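PDB 5UY7: peptidoglycan glycosyltransferase from Burkholderia ambifaria, which is a penicillin-binding protein whose modelled part appears to have the fold shared with the serine beta-lactamases, a central antiparallel sheet flanked by helices. Local coordinates for residues 228-233 with 399-404; 392-397 with 493-498. All blocks are in the same frame, centred on the assembly; numbering follows the deposited sequence.

Contact 1 and contact 2 tie the same helix, 390-401, to the five-stranded antiparallel sheet, and their centres lie about 12 Å apart. Contact 2 takes the body of the helix to strand 492-499; contact 1 takes its C-terminal end to the turn after strand 222-229, the neighbour of 492-499 in the sheet. The segments alternate along the chain, in the order 228-233, 392-397, 399-404, 493-498, so the helix comes between the two strands in sequence. Ala-401 CB also lies 4.0 Å from Val-493 CG2, which makes the two contacts one continuous seam. The seam joins early and late parts of the transpeptidase-family domain through a single helix.

Contact 1 of 2, residues 228-233 with 399-404; sequences VDVRTG and AIAHDG
Val-230 and His-402 bring their CA atoms within 6.1 Å, where the turn of the beta hairpin formed by strands 222-229 and 235-241 passes the C-terminal end of helix 390-401. The main link is polar: His-402 ND1 donates to Val-230 O (2.9 Å, N-H...O angle 156°), with the oxygen close to the imidazole plane while the donor stands above the carbonyl plane. Histidine suits the place because its short, flat side chain offers an N-H at the ring edge, and the first torsion, with CG opposite the backbone N (chi1 -168°), carries that edge to the turn. Beside the bond, both methyls of Val-230 rest on Ala-401 CB, CG2 at 3.8 Å, and CG1 also touches His-402 CB. The small alanine lets the turn come close. The turn is braced from within by Gly-233 N, bonded to Asp-229 O, and its glycine readily takes the positive phi of 79° found there. Asp-229 contributes its carboxylate as well, since Thr-232 OG1 donates to OD2 at 2.6 Å, on the lone pair turned away from OD1.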
ATOM      1  N   VAL A 228      -7.280  -2.870  -9.256  1.00 13.14           N
ATOM      2  CA  VAL A 228      -6.698  -4.073  -9.840  1.00 13.48           C
ATOM      3  C   VAL A 228      -7.515  -5.279  -9.395  1.00 16.10           C
ATOM      4  O   VAL A 228      -7.815  -5.431  -8.206  1.00 16.15           O
ATOM      5  CB  VAL A 228      -5.227  -4.250  -9.417  1.00 14.58           C
ATOM      6  CG1 VAL A 228      -4.655  -5.519 -10.053  1.00 17.65           C
ATOM      7  CG2 VAL A 228      -4.395  -3.027  -9.822  1.00 16.32           C
ATOM      8  N   ASP A 229      -7.842  -6.152 -10.344  1.00 14.31           N
ATOM      9  CA  ASP A 229      -8.452  -7.438 -10.015  1.00 15.05           C
ATOM     10  C   ASP A 229      -7.401  -8.378  -9.426  1.00 17.24           C
ATOM     11  O   ASP A 229      -6.415  -8.714 -10.090  1.00 19.76           O
ATOM     12  CB  ASP A 229      -9.083  -8.045 -11.271  1.00 16.18           C
ATOM     13  CG  ASP A 229      -9.732  -9.393 -11.009  1.00 24.91           C
ATOM     14  OD1 ASP A 229     -10.669  -9.458 -10.197  1.00 27.04           O
ATOM     15  OD2 ASP A 229      -9.317 -10.394 -11.623  1.00 31.35           O
ATOM     16  N   VAL A 230      -7.624  -8.817  -8.182  1.00 16.49           N
ATOM     17  CA  VAL A 230      -6.638  -9.638  -7.474  1.00 19.20           C
ATOM     18  C   VAL A 230      -6.405 -10.967  -8.185  1.00 21.26           C
ATOM     19  O   VAL A 230      -5.271 -11.458  -8.258  1.00 23.88           O
ATOM     20  CB  VAL A 230      -7.090  -9.846  -6.013  1.00 17.19           C
ATOM     21  CG1 VAL A 230      -6.216 -10.868  -5.306  1.00 22.19           C
ATOM     22  CG2 VAL A 230      -7.048  -8.520  -5.279  1.00 19.86           C
ATOM     23  N   ARG A 231      -7.469 -11.578  -8.711  1.00 18.66           N
ATOM     24  CA  ARG A 231      -7.359 -12.933  -9.246  1.00 22.72           C
ATOM     25  C   ARG A 231      -6.540 -12.978 -10.533  1.00 23.69           C
ATOM     26  O   ARG A 231      -5.869 -13.983 -10.804  1.00 27.90           O
ATOM     27  CB  ARG A 231      -8.752 -13.519  -9.494  1.00 28.02           C
ATOM     28  CG  ARG A 231      -8.735 -14.930 -10.081  1.00 45.37           C
ATOM     29  CD  ARG A 231     -10.135 -15.520 -10.222  1.00 58.92           C
ATOM     30  NE  ARG A 231     -10.936 -14.809 -11.217  1.00 64.04           N
ATOM     31  CZ  ARG A 231     -10.913 -15.068 -12.522  1.00 62.87           C
ATOM     32  NH1 ARG A 231     -10.122 -16.020 -13.000  1.00 61.30           N
ATOM     33  NH2 ARG A 231     -11.679 -14.371 -13.350  1.00 58.15           N
ATOM     34  N   THR A 232      -6.580 -11.913 -11.333  1.00 20.25           N
ATOM     35  CA  THR A 232      -5.986 -11.918 -12.663  1.00 22.47           C
ATOM     36  C   THR A 232      -4.873 -10.907 -12.854  1.00 21.93           C
ATOM     37  O   THR A 232      -4.125 -11.030 -13.829  1.00 24.60           O
ATOM     38  CB  THR A 232      -7.048 -11.629 -13.738  1.00 21.60           C
ATOM     39  OG1 THR A 232      -7.573 -10.302 -13.542  1.00 19.63           O
ATOM     40  CG2 THR A 232      -8.177 -12.661 -13.677  1.00 26.94           C
ATOM     41  N   GLY A 233      -4.770  -9.895 -11.994  1.00 19.23           N
ATOM     42  CA  GLY A 233      -3.887  -8.778 -12.244  1.00 17.07           C
ATOM     43  C   GLY A 233      -4.420  -7.741 -13.214  1.00 18.23           C
ATOM     44  O   GLY A 233      -3.738  -6.742 -13.461  1.00 17.42           O
ATOM     45  N   ALA A 399       0.534  -8.729  -3.865  1.00 15.86           N
ATOM     46  CA  ALA A 399       1.232  -9.842  -3.231  1.00 17.87           C
ATOM     47  C   ALA A 399       0.605 -10.172  -1.889  1.00 20.12           C
ATOM     48  O   ALA A 399       0.498 -11.343  -1.519  1.00 18.09           O
ATOM     49  CB  ALA A 399       2.718  -9.520  -3.064  1.00 17.44           C
ATOM     50  N   ILE A 400       0.168  -9.152  -1.150  1.00 15.33           N
ATOM     51  CA  ILE A 400      -0.476  -9.403   0.130  1.00 13.99           C
ATOM     52  C   ILE A 400      -1.893  -9.905  -0.089  1.00 13.79           C
ATOM     53  O   ILE A 400      -2.383 -10.760   0.651  1.00 15.88           O
ATOM     54  CB  ILE A 400      -0.444  -8.118   0.983  1.00 13.39           C
ATOM     55  CG1 ILE A 400       1.003  -7.802   1.377  1.00 17.03           C
ATOM     56  CG2 ILE A 400      -1.357  -8.244   2.222  1.00 16.32           C
ATOM     57  CD1 ILE A 400       1.157  -6.422   2.016  1.00 16.81           C
ATOM     58  N   ALA A 401      -2.562  -9.398  -1.131  1.00 14.19           N
ATOM     59  CA  ALA A 401      -3.943  -9.789  -1.394  1.00 14.41           C
ATOM     60  C   ALA A 401      -4.053 -11.218  -1.905  1.00 18.51           C
ATOM     61  O   ALA A 401      -4.970 -11.945  -1.511  1.00 21.14           O
ATOM     62  CB  ALA A 401      -4.570  -8.834  -2.417  1.00 15.57           C
ATOM     63  N   HIS A 402      -3.159 -11.616  -2.806  1.00 16.55           N
ATOM     64  CA  HIS A 402      -3.230 -12.892  -3.531  1.00 17.36           C
ATOM     65  C   HIS A 402      -2.339 -13.946  -2.884  1.00 22.36           C
ATOM     66  O   HIS A 402      -1.490 -14.556  -3.532  1.00 20.29           O
ATOM     67  CB  HIS A 402      -2.850 -12.667  -4.995  1.00 18.35           C
ATOM     68  CG  HIS A 402      -3.143 -13.827  -5.904  1.00 22.25           C
ATOM     69  ND1 HIS A 402      -4.070 -13.752  -6.922  1.00 27.74           N
ATOM     70  CD2 HIS A 402      -2.617 -15.075  -5.971  1.00 28.05           C
ATOM     71  CE1 HIS A 402      -4.113 -14.908  -7.563  1.00 25.47           C
ATOM     72  NE2 HIS A 402      -3.242 -15.726  -7.007  1.00 30.49           N
ATOM     73  N   ASP A 403      -2.508 -14.142  -1.573  1.00 19.55           N
ATOM     74  CA  ASP A 403      -1.879 -15.245  -0.845  1.00 21.69           C
ATOM     75  C   ASP A 403      -0.363 -15.288  -1.032  1.00 18.09           C
ATOM     76  O   ASP A 403       0.243 -16.361  -1.097  1.00 19.89           O
ATOM     77  CB  ASP A 403      -2.506 -16.577  -1.242  1.00 28.96           C
ATOM     78  CG  ASP A 403      -3.903 -16.740  -0.685  1.00 45.78           C
ATOM     79  OD1 ASP A 403      -4.353 -15.831   0.046  1.00 45.11           O
ATOM     80  OD2 ASP A 403      -4.548 -17.765  -0.976  1.00 54.59           O
ATOM     81  N   GLY A 404       0.259 -14.116  -1.095  1.00 15.57           N
ATOM     82  CA  GLY A 404       1.702 -14.035  -1.165  1.00 16.69           C
ATOM     83  C   GLY A 404       2.273 -13.960  -2.564  1.00 16.98           C
ATOM     84  O   GLY A 404       3.476 -13.710  -2.707  1.00 18.40           O
TER

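Contact 2 of 2, residues 392-397 with 493-498; sequences QLARAY and VVAVSV
Ala-394 meets Ala-495 methyl to methyl, CB to CB 3.8 Å. With so little side chain on either partner, this is the pair whose CA atoms come closest between 392-397 and 493-498, at 5.6 Å. The segment axes pass 8.2 Å apart, and the helix runs nearly antiparallel to the strand (155°), a helix laid on the face of a sheet in an alpha/beta layer. Two residues earlier, on the same face of the strand, Val-493 supplies the bulk that the alanines lack. Its CG1, set opposite the backbone N by chi1 of 162°, points to the helix and also touches Tyr-397 CB. That methyl rests 3.7 Å from Ala-394 O. CG2 lies against the carbonyl of the same tyrosine, 4.1 Å from Tyr-397 O. A beta-branched residue serves well here, suiting the extended backbone and filling two places at once. No hydrogen bond crosses the contact, and all four touching residues are buried, so van der Waals contact of methyls, with each other and with main-chain carbonyls, carries it. Tyr-397 takes part through CB and its carbonyl: CB faces the strand, but the ring leads away, packs edge-to-face with Phe-275, and has its OH hydrogen-bonded to Ile-271 O in the SxxK sequence, probably the signature motif of this family. Helix 390-401 thus covers one face of the central sheet, touching strand 477-485 as well through Tyr-397, while Val-494 and Val-496, pointing the other way, pack on helix 509-526.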
ATOM      1  N   GLN A 392       3.403   1.020  -8.977  1.00 19.13           N
ATOM      2  CA  GLN A 392       4.232   0.026  -8.304  1.00 17.21           C
ATOM      3  C   GLN A 392       3.636  -0.393  -6.965  1.00 17.26           C
ATOM      4  O   GLN A 392       3.701  -1.570  -6.595  1.00 17.42           O
ATOM      5  CB  GLN A 392       5.644   0.568  -8.100  1.00 19.66           C
ATOM      6  CG  GLN A 392       6.495   0.526  -9.349  1.00 20.13           C
ATOM      7  CD  GLN A 392       7.833   1.204  -9.130  1.00 20.63           C
ATOM      8  OE1 GLN A 392       7.931   2.134  -8.333  1.00 21.31           O
ATOM      9  NE2 GLN A 392       8.869   0.735  -9.823  1.00 22.26           N
ATOM     10  N   LEU A 393       3.070   0.554  -6.215  1.00 17.98           N
ATOM     11  CA  LEU A 393       2.473   0.208  -4.924  1.00 16.13           C
ATOM     12  C   LEU A 393       1.227  -0.649  -5.099  1.00 17.34           C
ATOM     13  O   LEU A 393       1.015  -1.611  -4.348  1.00 16.53           O
ATOM     14  CB  LEU A 393       2.130   1.479  -4.146  1.00 16.90           C
ATOM     15  CG  LEU A 393       3.328   2.274  -3.614  1.00 16.40           C
ATOM     16  CD1 LEU A 393       2.825   3.570  -2.977  1.00 19.95           C
ATOM     17  CD2 LEU A 393       4.132   1.443  -2.609  1.00 16.10           C
ATOM     18  N   ALA A 394       0.378  -0.306  -6.066  1.00 15.18           N
ATOM     19  CA  ALA A 394      -0.809  -1.119  -6.313  1.00 13.92           C
ATOM     20  C   ALA A 394      -0.413  -2.551  -6.642  1.00 18.21           C
ATOM     21  O   ALA A 394      -0.967  -3.504  -6.078  1.00 15.98           O
ATOM     22  CB  ALA A 394      -1.646  -0.514  -7.440  1.00 14.97           C
ATOM     23  N   ARG A 395       0.581  -2.722  -7.520  1.00 18.36           N
ATOM     24  CA  ARG A 395       1.043  -4.063  -7.870  0.52 16.16           C
ATOM     25  C   ARG A 395       1.625  -4.777  -6.657  1.00 17.26           C
ATOM     26  O   ARG A 395       1.327  -5.957  -6.415  1.00 17.24           O
ATOM     27  CB  ARG A 395       2.075  -3.980  -8.997  0.52 19.89           C
ATOM     28  CG  ARG A 395       2.710  -5.313  -9.354  0.52 22.55           C
ATOM     29  CD  ARG A 395       3.693  -5.169 -10.514  0.52 25.78           C
ATOM     30  NE  ARG A 395       4.725  -4.172 -10.238  0.52 24.99           N
ATOM     31  CZ  ARG A 395       5.629  -3.763 -11.122  0.52 34.33           C
ATOM     32  NH1 ARG A 395       5.638  -4.262 -12.353  0.52 33.31           N
ATOM     33  NH2 ARG A 395       6.526  -2.851 -10.777  0.52 41.14           N
ATOM     34  N   ALA A 396       2.455  -4.076  -5.880  1.00 15.33           N
ATOM     35  CA  ALA A 396       3.044  -4.691  -4.691  1.00 16.42           C
ATOM     36  C   ALA A 396       1.973  -5.199  -3.730  1.00 17.65           C
ATOM     37  O   ALA A 396       2.113  -6.288  -3.158  1.00 15.97           O
ATOM     38  CB  ALA A 396       3.972  -3.696  -3.991  1.00 16.00           C
ATOM     39  N   TYR A 397       0.880  -4.442  -3.552  1.00 14.29           N
ATOM     40  CA  TYR A 397      -0.145  -4.883  -2.604  1.00 13.56           C
ATOM     41  C   TYR A 397      -0.898  -6.117  -3.098  1.00 15.23           C
ATOM     42  O   TYR A 397      -1.516  -6.812  -2.283  1.00 13.72           O
ATOM     43  CB  TYR A 397      -1.112  -3.732  -2.275  1.00 14.08           C
ATOM     44  CG  TYR A 397      -0.687  -2.985  -1.018  1.00 11.94           C
ATOM     45  CD1 TYR A 397       0.451  -2.179  -1.017  1.00 12.92           C
ATOM     46  CD2 TYR A 397      -1.392  -3.122   0.175  1.00 18.08           C
ATOM     47  CE1 TYR A 397       0.875  -1.525   0.138  1.00 15.45           C
ATOM     48  CE2 TYR A 397      -0.984  -2.461   1.330  1.00 18.24           C
ATOM     49  CZ  TYR A 397       0.147  -1.661   1.300  1.00 17.86           C
ATOM     50  OH  TYR A 397       0.551  -1.023   2.461  1.00 18.43           O
ATOM     51  N   VAL A 493      -7.609  -4.679  -5.387  1.00 14.31           N
ATOM     52  CA  VAL A 493      -6.709  -3.739  -4.738  1.00 14.30           C
ATOM     53  C   VAL A 493      -7.073  -2.361  -5.254  1.00 13.04           C
ATOM     54  O   VAL A 493      -7.300  -2.195  -6.457  1.00 15.10           O
ATOM     55  CB  VAL A 493      -5.239  -4.069  -5.037  1.00 14.47           C
ATOM     56  CG1 VAL A 493      -4.353  -2.859  -4.752  1.00 15.14           C
ATOM     57  CG2 VAL A 493      -4.809  -5.261  -4.201  1.00 15.49           C
ATOM     58  N   VAL A 494      -7.179  -1.389  -4.348  1.00 12.87           N
ATOM     59  CA  VAL A 494      -7.491  -0.010  -4.707  1.00 14.11           C
ATOM     60  C   VAL A 494      -6.362   0.877  -4.217  1.00 11.78           C
ATOM     61  O   VAL A 494      -6.007   0.839  -3.034  1.00 14.59           O
ATOM     62  CB  VAL A 494      -8.831   0.451  -4.107  1.00 12.32           C
ATOM     63  CG1 VAL A 494      -9.071   1.933  -4.406  1.00 13.72           C
ATOM     64  CG2 VAL A 494      -9.968  -0.403  -4.659  1.00 14.60           C
ATOM     65  N   ALA A 495      -5.828   1.704  -5.113  1.00 12.71           N
ATOM     66  CA  ALA A 495      -4.729   2.604  -4.794  1.00 13.40           C
ATOM     67  C   ALA A 495      -5.143   4.011  -5.180  1.00 15.49           C
ATOM     68  O   ALA A 495      -5.589   4.234  -6.308  1.00 17.03           O
ATOM     69  CB  ALA A 495      -3.447   2.199  -5.539  1.00 16.66           C
ATOM     70  N   VAL A 496      -5.007   4.955  -4.247  1.00 14.60           N
ATOM     71  CA  VAL A 496      -5.395   6.337  -4.499  1.00 16.45           C
ATOM     72  C   VAL A 496      -4.282   7.272  -4.050  1.00 16.60           C
ATOM     73  O   VAL A 496      -3.513   6.975  -3.126  1.00 18.73           O
ATOM     74  CB  VAL A 496      -6.722   6.711  -3.798  1.00 19.95           C
ATOM     75  CG1 VAL A 496      -7.867   5.834  -4.296  1.00 18.64           C
ATOM     76  CG2 VAL A 496      -6.583   6.609  -2.280  1.00 22.43           C
ATOM     77  N   SER A 497      -4.198   8.417  -4.713  1.00 15.99           N
ATOM     78  CA  SER A 497      -3.260   9.448  -4.286  1.00 18.93           C
ATOM     79  C   SER A 497      -3.843  10.812  -4.610  1.00 20.32           C
ATOM     80  O   SER A 497      -4.375  11.022  -5.707  1.00 22.52           O
ATOM     81  CB  SER A 497      -1.903   9.269  -4.961  1.00 24.70           C
ATOM     82  OG  SER A 497      -0.927  10.043  -4.301  1.00 28.20           O
ATOM     83  N   VAL A 498      -3.759  11.728  -3.649  1.00 19.71           N
ATOM     84  CA  VAL A 498      -4.225  13.100  -3.816  1.00 18.78           C
ATOM     85  C   VAL A 498      -3.013  13.992  -3.605  1.00 20.89           C
ATOM     86  O   VAL A 498      -2.434  14.013  -2.509  1.00 24.62           O
ATOM     87  CB  VAL A 498      -5.358  13.454  -2.841  1.00 20.82           C
ATOM     88  CG1 VAL A 498      -5.768  14.905  -2.997  1.00 22.53           C
ATOM     89  CG2 VAL A 498      -6.563  12.543  -3.075  1.00 22.42           C
TER